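Local coordinates for oxidoreductase, NAD-binding/iron-sulfur cluster-binding protein (Nitratireductor pacificus pht-3B, PDB 6ZXU), which is a catabolic reductive dehalogenase that binds cobalamin and two [4Fe-4S] clusters, and probably removes halogens from organohalides by reduction, at residues Asp89-Leu95 with Arg188-Ala194; Ser139-Leu144 with Val237-Leu243; Glu178-Ile182 with Gly346-Leu350; Arg336-Pro342 with Phe642-Ile647; Asn109-Ala114 with Leu183-Val187. One frame throughout, in Å; residues are numbered along the deposited sequence.

Interaction 1: residues Asp89-Leu95 with Arg188-Ala194; sequences DGPVAPL and RWMGFPA
R188 and A93 share the one direct hydrogen bond between the loop 89-95 and the end of helix 168-190. A93 N donates to R188 O at 3.1 Å, from above the carbonyl plane. G191 N reaches the same oxygen from the opposite face, so two N-H groups grip it. G191 has positive phi and closes the helix in a Schellman motif. Its CA sends a C-H toward A93 O, 3.3 Å away, and a CB here would clash with CD1 of L95.

The R188 guanidinium lies flat under the backbone of D89 and G90, with G90 N 3.4 Å above its plane. The bend at chi3 (-61°) turns the group under this loop. In its own plane, NH1 donates to A194 O at 2.9 Å; F87 O and L88 O take further N-H groups. D89 OD1 sits well out of that plane, 4.0 Å from NH1, and gives charge attraction alone. With an alanine here, A194 O would probably lose this donor and a gap would open beneath G90.

Apolar contacts run alongside. CD1 of L95 rests 3.5 Å from CZ of F192, and V92 CG1 reaches the ring of P193. Water 2 joins P91 O to R188 NE, and waters 3 and 4 each join two carbonyl oxygens across the seam. The polar chemistry thus rests on a doubly gripped R188 O, bridging waters, and one buried arginine whose N-H groups serve the carbonyls of F87, L88 and A194.

Interaction 2: residues Ser139-Leu144 with Val237-Leu243; sequences SHTHAL and VTTGYAL
H140 lies with one ring face over the backbone of T238 and T239. The CA of T239 is 3.9 Å from the ring centroid, close to the normal, a CH-pi contact. ND1 of H140 shares a hydrogen bond with OG1 of T238 at 2.8 Å, and H197 bonds the same hydroxyl. This is the tight side, together with the antiparallel ladder. L144 and V237 form a hydrogen-bonded pair with two bonds, and A143 faces T238 as a non-hydrogen-bonded pair. T141 and H142 both face T239 in a classic beta bulge. T239 O therefore accepts two N-H groups, that of H142 nearly along the C=O axis and that of T141 from above the carbonyl plane. The H142 ring covers L243 N, which is 3.7 Å above its plane. T239 OG1 accepts from Y241 N in an ST turn and also bonds P193 O.

The solvent side is at T141 and G240. OG1 of T141 bonds ND1 of H142 at 2.8 Å, and water 5 links this hydroxyl to G240 O. S139, close by in the chain, is exposed.

Strands 142-149 and 232-239 are the central pair of a four-stranded antiparallel sheet, between strands 121-126 and 194-198. L144, V237 and T239 face helix 168-190, and L144 and L243 also meet helix 103-116.

Interaction 3: residues Glu178-Ile182 with Gly346-Leu350; sequences EIAAI and GMQPL
L350 lays its two methyl groups over three residues of segment 178-182, on helix 168-190. CD2 sits 3.8 Å from CG of E178 and 3.9 Å from CG1 of I182. CD1 turns to the methyl of A181, 4.1 Å from its CB. L350 and E178 cross at about a right angle. The leucine meets the aliphatic part of the glutamate. CG of E178 stands anti to the backbone N (chi1 -180°), and the bend at chi2 leads on to the carboxylate. That group finds its partners outside the contact, in salt bridges with R455 and R175.

I182 fills the other end. Its CG2 touches CG of M347 at 3.7 Å, and its CD1 lies close to the same methylene. G346 is the nearest approach of the backbones, with its CA 4.6 Å from that of I182. A CB on G346 would clash with I182 O. Water 6 donates to both A181 O and G346 O, the latter at 2.7 Å, so the polar link between the backbones here is carried by solvent.

The short helical segments run at 129° to each other, their axes 9.1 Å apart at closest approach. All the touching residues are buried. M454 of helix 445-469 packs on E178 and I182, and M450 on M347. This is helix-helix packing in which G346 lets the backbones come together locally. It lies beside helix 445-469, which carries the cobalamin-binding S449, about 8 Å from M347 between side chains.

Interaction 4: residues Arg336-Pro342 with Phe642-Ile647; sequences RFPMKHP and FDLEVI
R336 is extended, with CG anti to the backbone N (chi1 -171°), and E645 stretches out the same way (chi1 173°). They cross at about a right angle, yet their flat groups are nearly coplanar, 21° apart. NH2 of R336 spends both N-H groups here, each almost straight. One goes to E645 OE2 at 2.7 Å, a salt bridge met on the anti side of the carboxylate. The other goes to V646 O at 3.0 Å, from above the carbonyl plane. E333 holds NH1 in a second salt bridge.

V646 N donates to K340 O at 2.8 Å. In H341, NE2 gives its N-H to F642 O at 2.9 Å, in the ring plane, while ND1 caps L343 N at the start of helix 342-354. Both ring nitrogens are used, which fixes the ring's rotation. P342 CD packs 3.8 Å from CB of L644. L644 O is buried without a partner. The chemistry joins the loop before helix 342-354 to segment 642-647, by a salt bridge at R336 and by bonds to backbone carbonyls at F642, V646 and K340.

Interaction 5: residues Asn109-Ala114 with Leu183-Val187; sequences NLKASA and LSGYV
L183 puts its two methyl groups against segment 109-114 of helix 103-116. CD2 meets CB of S113 at 3.6 Å, and CD1 meets CB of A114 at 3.7 Å. L110 fills the next place, its CD1 reaching CG2 of V187 at 4.0 Å. The same methyl lies at the edge of the Y186 ring, in its plane, 3.8 Å from CE2. The L110 and Y186 side chains run antiparallel alongside each other.

The polar edge begins at the end of that ring. CG of Y186 is anti to the backbone N (chi1 165°), and this carries the hydroxyl across to N109. OH donates to OD1 of N109 at 2.7 Å, with the amide plane turned 43° from the ring. Water 9 donates to the same hydroxyl and accepts from ND2 of N109, so the two side chains are joined twice. ND2 also bonds W640 O, which helps fix which way the amide is turned. S113 OG bonds N109 O in its own helix at 2.8 Å. A phenylalanine in place of Y186 would probably leave OD1 of N109 and water 9 without their hydroxyl partner, and the amide freer to turn.

The segments run at 145° to each other, and their axes stay 11.3 Å apart at closest approach. Strands 142-149 and 232-239 lie beneath: L144 meets L110 and L183, and V237 and T239 touch helix 168-190. F642 packs against N109 and Y186.

In the fold
Helix 168-190 joins interactions 1, 3 and 5, which take up successive parts of its length. Interaction 2 is the central strand pair of the sheet that this helix packs on. L144 CD2 lies 3.6 Å from L183 CD1, linking it to interaction 5, and P193 O is 2.7 Å from T239 OG1, linking it to interaction 1. F642 brings interaction 4 onto interaction 5, with its CZ 3.5 Å from N109 CG. Helix 342-354 starts in interaction 4 and runs on into interaction 3. These two lie nearer the cofactors: the side chains of M347 and K340 are each about 13 Å from the bound cobalamin. Interactions 1, 2 and 5 lie away from the annotated sites.

Interaction 1: residues Asp89-Leu95 with Arg188-Ala194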
# COMPACT_ATOMS: atom_id res chain seq x y z
N ASP A 89 -18.64 -9.92 10.21
CA ASP A 89 -19.44 -9.29 11.28
C ASP A 89 -18.60 -9.17 12.54
O ASP A 89 -17.50 -9.68 12.62
CB ASP A 89 -20.64 -10.14 11.62
CG ASP A 89 -21.91 -9.27 12.07
OD1 ASP A 89 -21.75 -8.07 12.56
OD2 ASP A 89 -23.05 -9.86 11.92
N GLY A 90 -19.09 -8.40 13.47
CA GLY A 90 -18.32 -8.07 14.65
C GLY A 90 -19.10 -7.18 15.60
O GLY A 90 -20.23 -6.76 15.37
N PRO A 91 -18.44 -6.80 16.69
CA PRO A 91 -19.03 -5.83 17.59
C PRO A 91 -19.29 -4.44 16.98
O PRO A 91 -18.48 -3.92 16.16
CB PRO A 91 -17.97 -5.69 18.71
CG PRO A 91 -16.67 -6.06 18.07
CD PRO A 91 -17.03 -7.10 17.01
N VAL A 92 -20.37 -3.81 17.46
CA VAL A 92 -20.73 -2.47 17.04
C VAL A 92 -20.37 -1.50 18.19
O VAL A 92 -20.70 -1.72 19.33
CB VAL A 92 -22.22 -2.43 16.73
CG1 VAL A 92 -22.62 -1.10 16.20
CG2 VAL A 92 -22.57 -3.53 15.75
N ALA A 93 -19.67 -0.44 17.88
CA ALA A 93 -19.34 0.56 18.83
C ALA A 93 -20.59 1.38 19.23
O ALA A 93 -21.56 1.48 18.48
CB ALA A 93 -18.27 1.47 18.25
N PRO A 94 -20.51 2.08 20.37
CA PRO A 94 -21.52 3.06 20.69
C PRO A 94 -21.57 4.18 19.67
O PRO A 94 -20.52 4.59 19.08
CB PRO A 94 -21.05 3.64 22.05
CG PRO A 94 -20.11 2.66 22.58
CD PRO A 94 -19.44 2.04 21.38
N LEU A 95 -22.79 4.66 19.43
CA LEU A 95 -22.97 5.73 18.51
C LEU A 95 -22.60 7.04 19.16
O LEU A 95 -23.09 7.39 20.21
CB LEU A 95 -24.40 5.74 18.03
CG LEU A 95 -24.72 6.74 16.94
CD1 LEU A 95 -24.33 6.21 15.58
CD2 LEU A 95 -26.20 7.09 16.96
N ARG A 188 -19.41 -0.39 11.47
CA ARG A 188 -19.60 -0.86 12.86
C ARG A 188 -18.89 0.01 13.88
O ARG A 188 -19.42 0.33 14.93
CB ARG A 188 -19.20 -2.30 13.01
CG ARG A 188 -20.17 -3.28 12.38
CD ARG A 188 -19.88 -4.70 12.79
NE ARG A 188 -18.51 -5.18 12.40
CZ ARG A 188 -18.21 -5.82 11.30
NH1 ARG A 188 -19.11 -6.06 10.31
NH2 ARG A 188 -16.95 -6.20 11.09
N TRP A 189 -17.71 0.50 13.54
CA TRP A 189 -17.00 1.43 14.42
C TRP A 189 -17.57 2.83 14.49
O TRP A 189 -17.33 3.57 15.45
CB TRP A 189 -15.52 1.50 14.04
CG TRP A 189 -14.70 0.44 14.69
CD1 TRP A 189 -14.25 -0.76 14.14
CD2 TRP A 189 -14.27 0.45 16.04
NE1 TRP A 189 -13.53 -1.46 15.08
CE2 TRP A 189 -13.51 -0.75 16.26
CE3 TRP A 189 -14.43 1.37 17.11
CZ2 TRP A 189 -12.94 -1.07 17.50
CZ3 TRP A 189 -13.84 1.05 18.38
CH2 TRP A 189 -13.10 -0.16 18.54
N MET A 190 -18.32 3.23 13.46
CA MET A 190 -19.06 4.49 13.45
C MET A 190 -20.39 4.38 14.24
O MET A 190 -21.02 5.40 14.53
CB MET A 190 -19.34 4.90 12.01
CG MET A 190 -18.14 5.56 11.36
SD MET A 190 -18.58 6.40 9.79
CE MET A 190 -19.32 5.08 8.81
N GLY A 191 -20.80 3.16 14.60
CA GLY A 191 -21.91 2.96 15.53
C GLY A 191 -23.11 2.28 14.90
O GLY A 191 -24.14 2.19 15.54
N PHE A 192 -22.97 1.71 13.70
CA PHE A 192 -24.09 1.14 12.98
C PHE A 192 -23.85 -0.28 12.68
O PHE A 192 -22.76 -0.65 12.22
CB PHE A 192 -24.37 1.91 11.63
CG PHE A 192 -24.63 3.35 11.79
CD1 PHE A 192 -23.58 4.26 11.96
CD2 PHE A 192 -25.93 3.84 11.85
CE1 PHE A 192 -23.80 5.60 12.21
CE2 PHE A 192 -26.15 5.17 12.06
CZ PHE A 192 -25.10 6.06 12.22
N PRO A 193 -24.81 -1.16 12.96
CA PRO A 193 -24.67 -2.54 12.54
C PRO A 193 -24.52 -2.70 11.05
O PRO A 193 -25.12 -1.97 10.25
CB PRO A 193 -25.99 -3.17 13.00
CG PRO A 193 -26.32 -2.37 14.22
CD PRO A 193 -25.98 -0.97 13.84
N ALA A 194 -23.66 -3.59 10.67
CA ALA A 194 -23.28 -3.83 9.25
C ALA A 194 -22.62 -5.17 9.09
O ALA A 194 -21.92 -5.67 10.01
CB ALA A 194 -22.33 -2.73 8.81
O HOH W 1 -23.36 -5.67 12.91
O HOH W 2 -16.73 -4.68 14.57
O HOH W 3 -24.06 1.65 18.30
O HOH W 4 -18.50 5.12 17.35

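Interaction 2: residues Ser139-Leu144 with Val237-Leu243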
# COMPACT_ATOMS: atom_id res chain seq x y z
N SER A 139 -32.85 -5.31 10.55
CA SER A 139 -32.67 -3.84 10.60
C SER A 139 -31.88 -3.25 9.38
O SER A 139 -31.69 -2.03 9.29
CB SER A 139 -31.92 -3.47 11.88
OG SER A 139 -30.50 -3.72 11.81
N HIS A 140 -31.40 -4.10 8.48
CA HIS A 140 -30.59 -3.60 7.34
C HIS A 140 -31.50 -3.11 6.25
O HIS A 140 -32.25 -3.92 5.67
CB HIS A 140 -29.67 -4.68 6.84
CG HIS A 140 -28.56 -4.99 7.80
ND1 HIS A 140 -27.57 -5.89 7.53
CD2 HIS A 140 -28.29 -4.50 9.04
CE1 HIS A 140 -26.76 -5.98 8.58
NE2 HIS A 140 -27.17 -5.13 9.50
N THR A 141 -31.33 -1.87 5.86
CA THR A 141 -32.14 -1.27 4.76
C THR A 141 -31.39 -0.91 3.44
O THR A 141 -31.99 -0.56 2.43
CB THR A 141 -32.70 0.03 5.33
OG1 THR A 141 -31.64 0.83 5.87
CG2 THR A 141 -33.71 -0.26 6.45
N HIS A 142 -30.05 -0.99 3.48
CA HIS A 142 -29.19 -0.58 2.40
C HIS A 142 -28.05 -1.52 2.18
O HIS A 142 -27.61 -2.20 3.11
CB HIS A 142 -28.68 0.83 2.69
CG HIS A 142 -29.75 1.87 2.60
ND1 HIS A 142 -30.53 2.22 3.70
CD2 HIS A 142 -30.17 2.66 1.57
CE1 HIS A 142 -31.38 3.18 3.35
NE2 HIS A 142 -31.16 3.48 2.07
N ALA A 143 -27.59 -1.56 0.92
CA ALA A 143 -26.49 -2.34 0.52
C ALA A 143 -25.49 -1.44 -0.28
O ALA A 143 -25.86 -0.74 -1.23
CB ALA A 143 -26.92 -3.49 -0.31
N LEU A 144 -24.24 -1.45 0.18
CA LEU A 144 -23.07 -1.06 -0.65
C LEU A 144 -22.59 -2.24 -1.42
O LEU A 144 -22.20 -3.22 -0.83
CB LEU A 144 -21.97 -0.53 0.22
CG LEU A 144 -20.74 -0.06 -0.54
CD1 LEU A 144 -20.89 1.35 -0.97
CD2 LEU A 144 -19.59 -0.13 0.43
N VAL A 237 -21.83 -4.88 1.48
CA VAL A 237 -22.02 -4.56 2.88
C VAL A 237 -23.50 -4.12 3.06
O VAL A 237 -23.95 -3.14 2.46
CB VAL A 237 -21.10 -3.43 3.33
CG1 VAL A 237 -21.36 -3.06 4.76
CG2 VAL A 237 -19.61 -3.84 3.14
N THR A 238 -24.25 -4.85 3.90
CA THR A 238 -25.61 -4.48 4.22
C THR A 238 -25.58 -3.77 5.55
O THR A 238 -24.78 -4.10 6.45
CB THR A 238 -26.56 -5.69 4.31
OG1 THR A 238 -26.07 -6.61 5.31
CG2 THR A 238 -26.67 -6.37 2.98
N THR A 239 -26.43 -2.79 5.71
CA THR A 239 -26.45 -2.00 6.93
C THR A 239 -27.78 -1.23 7.06
O THR A 239 -28.54 -1.09 6.09
CB THR A 239 -25.25 -1.01 6.94
OG1 THR A 239 -25.22 -0.25 8.15
CG2 THR A 239 -25.32 -0.02 5.79
N GLY A 240 -28.04 -0.74 8.26
CA GLY A 240 -29.12 0.19 8.55
C GLY A 240 -28.63 1.63 8.55
O GLY A 240 -29.44 2.55 8.67
N TYR A 241 -27.32 1.84 8.38
CA TYR A 241 -26.72 3.19 8.07
C TYR A 241 -27.34 3.63 6.71
O TYR A 241 -27.03 3.07 5.65
CB TYR A 241 -25.18 3.03 7.94
CG TYR A 241 -24.29 4.25 7.69
CD1 TYR A 241 -24.25 5.26 8.56
CD2 TYR A 241 -23.40 4.24 6.64
CE1 TYR A 241 -23.36 6.30 8.43
CE2 TYR A 241 -22.49 5.28 6.43
CZ TYR A 241 -22.43 6.30 7.32
OH TYR A 241 -21.52 7.35 7.14
N ALA A 242 -28.20 4.63 6.76
CA ALA A 242 -28.95 5.04 5.56
C ALA A 242 -28.05 5.77 4.61
O ALA A 242 -27.28 6.66 5.00
CB ALA A 242 -30.10 5.94 5.94
N LEU A 243 -28.20 5.40 3.36
CA LEU A 243 -27.36 5.87 2.27
C LEU A 243 -28.23 6.28 1.08
O LEU A 243 -29.17 5.57 0.74
CB LEU A 243 -26.41 4.74 1.81
CG LEU A 243 -25.47 4.13 2.81
CD1 LEU A 243 -24.92 2.80 2.32
CD2 LEU A 243 -24.36 5.13 3.10
O HOH W 5 -31.85 2.36 7.88

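Interaction 3: residues Glu178-Ile182 with Gly346-Leu350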
# COMPACT_ATOMS: atom_id res chain seq x y z
N GLU A 178 -12.00 -9.37 1.78
CA GLU A 178 -11.15 -8.41 2.44
C GLU A 178 -11.79 -7.03 2.50
O GLU A 178 -11.90 -6.42 3.58
CB GLU A 178 -9.85 -8.29 1.63
CG GLU A 178 -8.83 -7.31 2.20
CD GLU A 178 -8.10 -6.52 1.09
OE1 GLU A 178 -7.27 -7.10 0.32
OE2 GLU A 178 -8.34 -5.28 0.94
N ILE A 179 -12.18 -6.50 1.35
CA ILE A 179 -12.82 -5.19 1.27
C ILE A 179 -14.13 -5.16 2.07
O ILE A 179 -14.38 -4.26 2.85
CB ILE A 179 -13.07 -4.76 -0.21
CG1 ILE A 179 -11.73 -4.66 -0.92
CG2 ILE A 179 -13.89 -3.49 -0.25
CD1 ILE A 179 -11.84 -4.38 -2.39
N ALA A 180 -14.96 -6.19 1.94
CA ALA A 180 -16.25 -6.24 2.70
C ALA A 180 -16.07 -6.26 4.21
O ALA A 180 -16.83 -5.64 4.93
CB ALA A 180 -17.06 -7.45 2.26
N ALA A 181 -15.03 -6.97 4.68
CA ALA A 181 -14.69 -7.04 6.10
C ALA A 181 -14.21 -5.72 6.62
O ALA A 181 -14.65 -5.29 7.69
CB ALA A 181 -13.61 -8.09 6.35
N ILE A 182 -13.44 -4.98 5.81
CA ILE A 182 -12.90 -3.71 6.26
C ILE A 182 -14.03 -2.68 6.31
O ILE A 182 -14.14 -1.94 7.26
CB ILE A 182 -11.74 -3.26 5.36
CG1 ILE A 182 -10.55 -4.16 5.54
CG2 ILE A 182 -11.38 -1.84 5.73
CD1 ILE A 182 -9.50 -3.98 4.46
N GLY A 346 -11.10 -0.76 11.16
CA GLY A 346 -11.70 -1.84 10.32
C GLY A 346 -10.66 -2.75 9.77
O GLY A 346 -10.94 -3.91 9.46
N MET A 347 -9.44 -2.24 9.54
CA MET A 347 -8.35 -3.08 8.98
C MET A 347 -7.63 -3.90 10.04
O MET A 347 -7.08 -4.95 9.72
CB MET A 347 -7.34 -2.21 8.26
CG MET A 347 -7.95 -1.50 7.07
SD MET A 347 -6.71 -0.44 6.29
CE MET A 347 -7.45 1.14 6.07
N GLN A 348 -7.59 -3.41 11.28
CA GLN A 348 -6.78 -4.00 12.32
C GLN A 348 -6.93 -5.53 12.51
O GLN A 348 -5.93 -6.23 12.59
CB GLN A 348 -7.00 -3.24 13.60
CG GLN A 348 -6.04 -3.77 14.67
CD GLN A 348 -5.91 -2.82 15.85
OE1 GLN A 348 -6.91 -2.37 16.45
NE2 GLN A 348 -4.66 -2.53 16.22
N PRO A 349 -8.16 -6.04 12.58
CA PRO A 349 -8.31 -7.50 12.78
C PRO A 349 -7.69 -8.33 11.65
O PRO A 349 -7.10 -9.38 11.91
CB PRO A 349 -9.85 -7.71 12.78
CG PRO A 349 -10.41 -6.37 13.15
CD PRO A 349 -9.46 -5.35 12.62
N LEU A 350 -7.79 -7.85 10.41
CA LEU A 350 -7.21 -8.57 9.29
C LEU A 350 -5.68 -8.56 9.40
O LEU A 350 -5.03 -9.60 9.30
CB LEU A 350 -7.61 -7.97 7.95
CG LEU A 350 -9.04 -8.19 7.45
CD1 LEU A 350 -10.02 -7.45 8.32
CD2 LEU A 350 -9.21 -7.75 5.96
O HOH W 6 -13.07 -5.48 10.07

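Interaction 4: residues Arg336-Pro342 with Phe642-Ile647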
# COMPACT_ATOMS: atom_id res chain seq x y z
N ARG A 336 -2.03 3.05 20.15
CA ARG A 336 -3.23 3.74 19.64
C ARG A 336 -2.98 4.57 18.39
O ARG A 336 -3.90 4.80 17.60
CB ARG A 336 -3.66 4.69 20.75
CG ARG A 336 -4.94 5.31 20.51
CD ARG A 336 -5.25 6.37 21.56
NE ARG A 336 -6.38 7.08 20.94
CZ ARG A 336 -6.38 8.37 20.67
NH1 ARG A 336 -5.32 9.13 20.98
NH2 ARG A 336 -7.50 8.94 20.17
N PHE A 337 -1.78 5.11 18.24
CA PHE A 337 -1.56 6.23 17.33
C PHE A 337 -1.95 5.99 15.85
O PHE A 337 -2.46 6.90 15.21
CB PHE A 337 -0.15 6.79 17.42
CG PHE A 337 0.87 6.01 16.64
CD1 PHE A 337 1.46 4.92 17.18
CD2 PHE A 337 1.20 6.38 15.34
CE1 PHE A 337 2.41 4.17 16.50
CE2 PHE A 337 2.14 5.65 14.64
CZ PHE A 337 2.72 4.53 15.21
N PRO A 338 -1.84 4.75 15.35
CA PRO A 338 -2.29 4.55 14.00
C PRO A 338 -3.72 4.02 13.87
O PRO A 338 -4.17 3.70 12.75
CB PRO A 338 -1.31 3.46 13.47
CG PRO A 338 -1.04 2.61 14.68
CD PRO A 338 -1.23 3.51 15.89
N MET A 339 -4.40 3.94 15.00
CA MET A 339 -5.74 3.31 15.04
C MET A 339 -6.80 4.25 15.63
O MET A 339 -7.78 3.81 16.18
CB MET A 339 -5.66 2.04 15.89
CG MET A 339 -4.93 0.91 15.15
SD MET A 339 -5.90 0.31 13.81
CE MET A 339 -4.72 -0.30 12.58
N LYS A 340 -6.60 5.53 15.45
CA LYS A 340 -7.51 6.50 15.92
C LYS A 340 -8.72 6.67 14.99
O LYS A 340 -9.76 7.07 15.42
CB LYS A 340 -6.81 7.85 16.05
CG LYS A 340 -5.58 7.83 16.88
CD LYS A 340 -5.16 9.31 17.11
CE LYS A 340 -3.68 9.53 17.11
NZ LYS A 340 -3.27 10.90 17.51
N HIS A 341 -8.58 6.37 13.68
CA HIS A 341 -9.67 6.57 12.75
C HIS A 341 -10.42 5.26 12.53
O HIS A 341 -9.80 4.20 12.49
CB HIS A 341 -9.13 7.11 11.43
CG HIS A 341 -10.19 7.55 10.49
ND1 HIS A 341 -10.95 6.66 9.75
CD2 HIS A 341 -10.60 8.78 10.14
CE1 HIS A 341 -11.78 7.34 8.97
NE2 HIS A 341 -11.61 8.62 9.22
N PRO A 342 -11.76 5.30 12.44
CA PRO A 342 -12.56 4.04 12.28
C PRO A 342 -12.22 3.16 11.09
O PRO A 342 -12.41 1.94 11.16
CB PRO A 342 -13.99 4.56 12.10
CG PRO A 342 -14.02 5.80 12.90
CD PRO A 342 -12.67 6.45 12.71
N PHE A 642 -14.01 11.33 6.64
CA PHE A 642 -14.51 12.03 7.84
C PHE A 642 -13.39 12.26 8.84
O PHE A 642 -12.52 11.41 9.00
CB PHE A 642 -15.62 11.21 8.52
CG PHE A 642 -16.85 10.96 7.70
CD1 PHE A 642 -17.25 11.80 6.70
CD2 PHE A 642 -17.63 9.84 7.99
CE1 PHE A 642 -18.36 11.56 5.95
CE2 PHE A 642 -18.78 9.59 7.29
CZ PHE A 642 -19.14 10.45 6.27
N ASP A 643 -13.40 13.40 9.49
CA ASP A 643 -12.50 13.67 10.59
C ASP A 643 -13.07 13.11 11.93
O ASP A 643 -13.84 13.77 12.61
CB ASP A 643 -12.29 15.18 10.73
CG ASP A 643 -11.46 15.73 9.64
OD1 ASP A 643 -10.74 14.97 8.93
OD2 ASP A 643 -11.52 16.91 9.43
N LEU A 644 -12.78 11.86 12.20
CA LEU A 644 -13.23 11.11 13.33
C LEU A 644 -12.05 10.54 14.08
O LEU A 644 -11.15 9.98 13.45
CB LEU A 644 -14.16 9.93 12.92
CG LEU A 644 -15.48 10.33 12.25
CD1 LEU A 644 -16.26 9.12 11.75
CD2 LEU A 644 -16.31 11.17 13.21
N GLU A 645 -12.08 10.67 15.40
CA GLU A 645 -11.09 10.12 16.30
C GLU A 645 -11.84 9.28 17.28
O GLU A 645 -12.75 9.75 17.94
CB GLU A 645 -10.32 11.27 17.00
CG GLU A 645 -9.39 10.79 18.07
CD GLU A 645 -8.62 11.90 18.77
OE1 GLU A 645 -8.95 13.11 18.67
OE2 GLU A 645 -7.61 11.55 19.45
N VAL A 646 -11.46 8.02 17.38
CA VAL A 646 -12.00 7.13 18.40
C VAL A 646 -11.21 7.35 19.73
O VAL A 646 -9.96 7.24 19.79
CB VAL A 646 -11.89 5.69 17.99
CG1 VAL A 646 -12.29 4.77 19.09
CG2 VAL A 646 -12.72 5.45 16.74
N ILE A 647 -11.96 7.71 20.76
CA ILE A 647 -11.47 7.85 22.11
C ILE A 647 -12.36 7.02 23.03
O ILE A 647 -13.56 7.17 23.01
CB ILE A 647 -11.56 9.29 22.58
CG1 ILE A 647 -10.48 10.10 21.93
CG2 ILE A 647 -11.35 9.33 24.10
CD1 ILE A 647 -10.65 11.61 21.95
O HOH W 7 -5.20 12.08 19.19
O HOH W 8 -8.20 5.12 20.27

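Interaction 5: residues Asn109-Ala114 with Leu183-Val187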
# COMPACT_ATOMS: atom_id res chain seq x y z
N ASN A 109 -18.88 9.18 0.90
CA ASN A 109 -17.79 8.71 1.78
C ASN A 109 -17.56 7.24 1.72
O ASN A 109 -16.44 6.78 1.68
CB ASN A 109 -18.03 9.18 3.18
CG ASN A 109 -17.11 8.51 4.18
OD1 ASN A 109 -17.48 7.50 4.77
ND2 ASN A 109 -15.93 9.10 4.39
N LEU A 110 -18.62 6.47 1.70
CA LEU A 110 -18.47 5.05 1.72
C LEU A 110 -18.04 4.51 0.35
O LEU A 110 -17.30 3.54 0.25
CB LEU A 110 -19.77 4.43 2.17
CG LEU A 110 -19.79 3.05 2.70
CD1 LEU A 110 -18.83 2.86 3.85
CD2 LEU A 110 -21.24 2.68 3.11
N LYS A 111 -18.54 5.13 -0.73
CA LYS A 111 -18.05 4.80 -2.07
C LYS A 111 -16.58 5.15 -2.26
O LYS A 111 -15.84 4.38 -2.77
CB LYS A 111 -18.85 5.55 -3.13
CG LYS A 111 -20.23 5.00 -3.38
CD LYS A 111 -20.91 5.92 -4.41
CE LYS A 111 -21.80 5.11 -5.28
NZ LYS A 111 -22.48 6.09 -6.19
N ALA A 112 -16.17 6.30 -1.76
CA ALA A 112 -14.77 6.71 -1.78
C ALA A 112 -13.90 5.77 -0.95
O ALA A 112 -12.75 5.47 -1.33
CB ALA A 112 -14.63 8.13 -1.28
N SER A 113 -14.45 5.21 0.09
CA SER A 113 -13.76 4.22 0.92
C SER A 113 -13.52 2.98 0.15
O SER A 113 -12.44 2.39 0.29
CB SER A 113 -14.53 3.92 2.22
OG SER A 113 -14.72 5.05 3.03
N ALA A 114 -14.52 2.49 -0.60
CA ALA A 114 -14.36 1.29 -1.35
C ALA A 114 -13.32 1.42 -2.47
O ALA A 114 -12.53 0.52 -2.71
CB ALA A 114 -15.69 0.85 -1.88
N LEU A 183 -14.85 -2.65 5.26
CA LEU A 183 -15.86 -1.67 5.16
C LEU A 183 -16.99 -1.87 6.16
O LEU A 183 -17.47 -0.92 6.73
CB LEU A 183 -16.41 -1.56 3.76
CG LEU A 183 -15.47 -0.95 2.66
CD1 LEU A 183 -16.17 -0.99 1.34
CD2 LEU A 183 -15.08 0.46 3.05
N SER A 184 -17.41 -3.11 6.35
CA SER A 184 -18.38 -3.43 7.40
C SER A 184 -17.86 -3.10 8.75
O SER A 184 -18.58 -2.48 9.57
CB SER A 184 -18.82 -4.88 7.30
OG SER A 184 -17.81 -5.80 7.62
N GLY A 185 -16.58 -3.39 9.01
CA GLY A 185 -16.01 -2.99 10.28
C GLY A 185 -15.91 -1.53 10.50
O GLY A 185 -16.08 -1.05 11.61
N TYR A 186 -15.62 -0.79 9.43
CA TYR A 186 -15.61 0.69 9.48
C TYR A 186 -16.98 1.25 9.88
O TYR A 186 -17.06 2.13 10.75
CB TYR A 186 -15.25 1.25 8.07
CG TYR A 186 -15.52 2.68 7.82
CD1 TYR A 186 -14.97 3.65 8.63
CD2 TYR A 186 -16.28 3.09 6.74
CE1 TYR A 186 -15.18 4.99 8.39
CE2 TYR A 186 -16.49 4.45 6.44
CZ TYR A 186 -15.94 5.41 7.25
OH TYR A 186 -16.18 6.74 7.00
N VAL A 187 -18.06 0.73 9.27
CA VAL A 187 -19.44 1.23 9.61
C VAL A 187 -19.80 0.81 11.07
O VAL A 187 -20.36 1.61 11.81
CB VAL A 187 -20.46 0.70 8.60
CG1 VAL A 187 -21.89 1.02 8.99
CG2 VAL A 187 -20.19 1.28 7.21
O HOH W 9 -13.96 8.36 6.52